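Local coordinates for protein deseasin MCP-01 (Pseudoalteromonas sp., PDB 3VV3) that degrades collagen as a serine protease of the subtilisin family, through a calcium-binding catalytic domain, at residues H88-I93 against V133-L138. Numbering follows the deposited sequence.
Sequences HGINAI and VGCKFL
Ile90 and Cys135 project from the same face of two parallel strands, 89-91 and 131-136, and touch side by side; helix 105-114 links the strands into a beta-alpha-beta unit at the border of the seven-stranded subtilisin sheet. Four backbone bonds join the strands, from Gly134 N to His88 O through to the short one of 2.8 Å from Ala92 N to Lys136 O. On the helix 146-161 face, SG of Cys135 sits 3.5 Å from Ile90 CG1, which chi1 of 62° places between its own backbone N and carbonyl carbon. Ala92 CB comes within 3.8 Å of Cys135 SG, and the disulfide to Cys152 fastens this apolar cluster to the helix. On the other face Asn91 and Lys136 run side by side in the same direction, ND2 of Asn91 lying 3.6 Å from the aliphatic CD of Lys136. The lysine chain is extended until it bends at chi4 (61°), and its NZ is held by Leu138 O, Thr51 O and a salt bridge to Asp102. Asn91 OD1 reaches forward to accept from Ile93 N, an Asx turn, and also from Thr94 N, where the edge strand ends. Beyond it, Ile93 reaches across with CD1 to lie 3.5 Å from Phe137 O.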
loop_
_atom_site.group_PDB
_atom_site.type_symbol
_atom_site.label_atom_id
_atom_site.label_comp_id
_atom_site.label_asym_id
_atom_site.label_seq_id
_atom_site.Cartn_x
_atom_site.Cartn_y
_atom_site.Cartn_z
ATOM N N HIS A 88 -20.440 12.165 11.501
ATOM C CA HIS A 88 -20.098 11.434 10.282
ATOM C C HIS A 88 -19.520 10.044 10.547
ATOM O O HIS A 88 -19.191 9.313 9.606
ATOM C CB HIS A 88 -19.079 12.234 9.470
ATOM C CG HIS A 88 -19.573 13.580 9.043
ATOM N ND1 HIS A 88 -20.683 13.743 8.243
ATOM C CD2 HIS A 88 -19.104 14.824 9.298
ATOM C CE1 HIS A 88 -20.879 15.032 8.024
ATOM N NE2 HIS A 88 -19.929 15.709 8.644
ATOM N N GLY A 89 -19.385 9.685 11.820
ATOM C CA GLY A 89 -18.718 8.448 12.187
ATOM C C GLY A 89 -17.793 8.689 13.363
ATOM O O GLY A 89 -17.949 9.679 14.079
ATOM N N ILE A 90 -16.815 7.807 13.553
ATOM C CA ILE A 90 -15.970 7.890 14.738
ATOM C C ILE A 90 -14.516 7.568 14.471
ATOM O O ILE A 90 -14.157 7.042 13.411
ATOM C CB ILE A 90 -16.442 6.919 15.848
ATOM C CG1 ILE A 90 -16.361 5.462 15.364
ATOM C CG2 ILE A 90 -17.849 7.288 16.339
ATOM C CD1 ILE A 90 -16.435 4.416 16.488
ATOM N N ASN A 91 -13.687 7.898 15.457
ATOM C CA ASN A 91 -12.306 7.446 15.514
ATOM C C ASN A 91 -12.233 6.417 16.645
ATOM O O ASN A 91 -12.408 6.767 17.818
ATOM C CB ASN A 91 -11.386 8.642 15.785
ATOM C CG ASN A 91 -9.912 8.263 15.854
ATOM O OD1 ASN A 91 -9.554 7.206 16.372
ATOM N ND2 ASN A 91 -9.049 9.142 15.345
ATOM N N ALA A 92 -12.017 5.151 16.289
ATOM C CA ALA A 92 -12.009 4.060 17.274
ATOM C C ALA A 92 -10.736 4.003 18.107
ATOM O O ALA A 92 -10.661 3.261 19.093
ATOM C CB ALA A 92 -12.257 2.711 16.590
ATOM N N ILE A 93 -9.728 4.770 17.703
ATOM C CA ILE A 93 -8.494 4.861 18.471
ATOM C C ILE A 93 -8.658 5.830 19.655
ATOM O O ILE A 93 -8.273 5.518 20.792
ATOM C CB ILE A 93 -7.315 5.307 17.572
ATOM C CG1 ILE A 93 -7.184 4.383 16.355
ATOM C CG2 ILE A 93 -6.024 5.342 18.377
ATOM C CD1 ILE A 93 -6.221 4.914 15.294
ATOM N N VAL A 133 -20.607 6.242 6.066
ATOM C CA VAL A 133 -20.190 6.490 7.449
ATOM C C VAL A 133 -18.809 5.885 7.683
ATOM O O VAL A 133 -18.539 4.749 7.289
ATOM C CB VAL A 133 -21.208 5.923 8.484
ATOM C CG1 VAL A 133 -21.604 4.493 8.152
ATOM C CG2 VAL A 133 -20.647 6.023 9.908
ATOM N N GLY A 134 -17.923 6.653 8.308
ATOM C CA GLY A 134 -16.568 6.176 8.511
ATOM C C GLY A 134 -16.298 5.744 9.930
ATOM O O GLY A 134 -16.816 6.334 10.877
ATOM N N CYS A 135 -15.502 4.690 10.079
ATOM C CA CYS A 135 -14.876 4.400 11.361
ATOM C C CYS A 135 -13.380 4.251 11.120
ATOM O O CYS A 135 -12.934 3.370 10.376
ATOM C CB CYS A 135 -15.447 3.144 12.022
ATOM S SG CYS A 135 -14.755 2.846 13.679
ATOM N N LYS A 136 -12.627 5.153 11.733
ATOM C CA LYS A 136 -11.182 5.200 11.610
ATOM C C LYS A 136 -10.563 4.360 12.716
ATOM O O LYS A 136 -10.657 4.722 13.890
ATOM C CB LYS A 136 -10.722 6.661 11.718
ATOM C CG LYS A 136 -9.217 6.864 11.806
ATOM C CD LYS A 136 -8.881 8.358 11.813
ATOM C CE LYS A 136 -7.372 8.572 11.845
ATOM N NZ LYS A 136 -6.713 7.974 10.629
ATOM N N PHE A 137 -9.955 3.226 12.358
ATOM C CA PHE A 137 -9.221 2.425 13.342
ATOM C C PHE A 137 -7.726 2.364 13.014
ATOM O O PHE A 137 -6.943 1.824 13.791
ATOM C CB PHE A 137 -9.807 1.005 13.510
ATOM C CG PHE A 137 -9.342 0.014 12.467
ATOM C CD1 PHE A 137 -9.826 0.072 11.166
ATOM C CD2 PHE A 137 -8.429 -0.979 12.795
ATOM C CE1 PHE A 137 -9.403 -0.844 10.200
ATOM C CE2 PHE A 137 -8.004 -1.905 11.836
ATOM C CZ PHE A 137 -8.493 -1.834 10.538
ATOM N N LEU A 138 -7.345 2.930 11.869
ATOM C CA LEU A 138 -5.945 3.018 11.474
ATOM C C LEU A 138 -5.485 4.465 11.515
ATOM O O LEU A 138 -6.122 5.337 10.932
ATOM C CB LEU A 138 -5.752 2.461 10.061
ATOM C CG LEU A 138 -6.065 0.971 9.955
ATOM C CD1 LEU A 138 -6.130 0.534 8.499
ATOM C CD2 LEU A 138 -5.039 0.150 10.739
#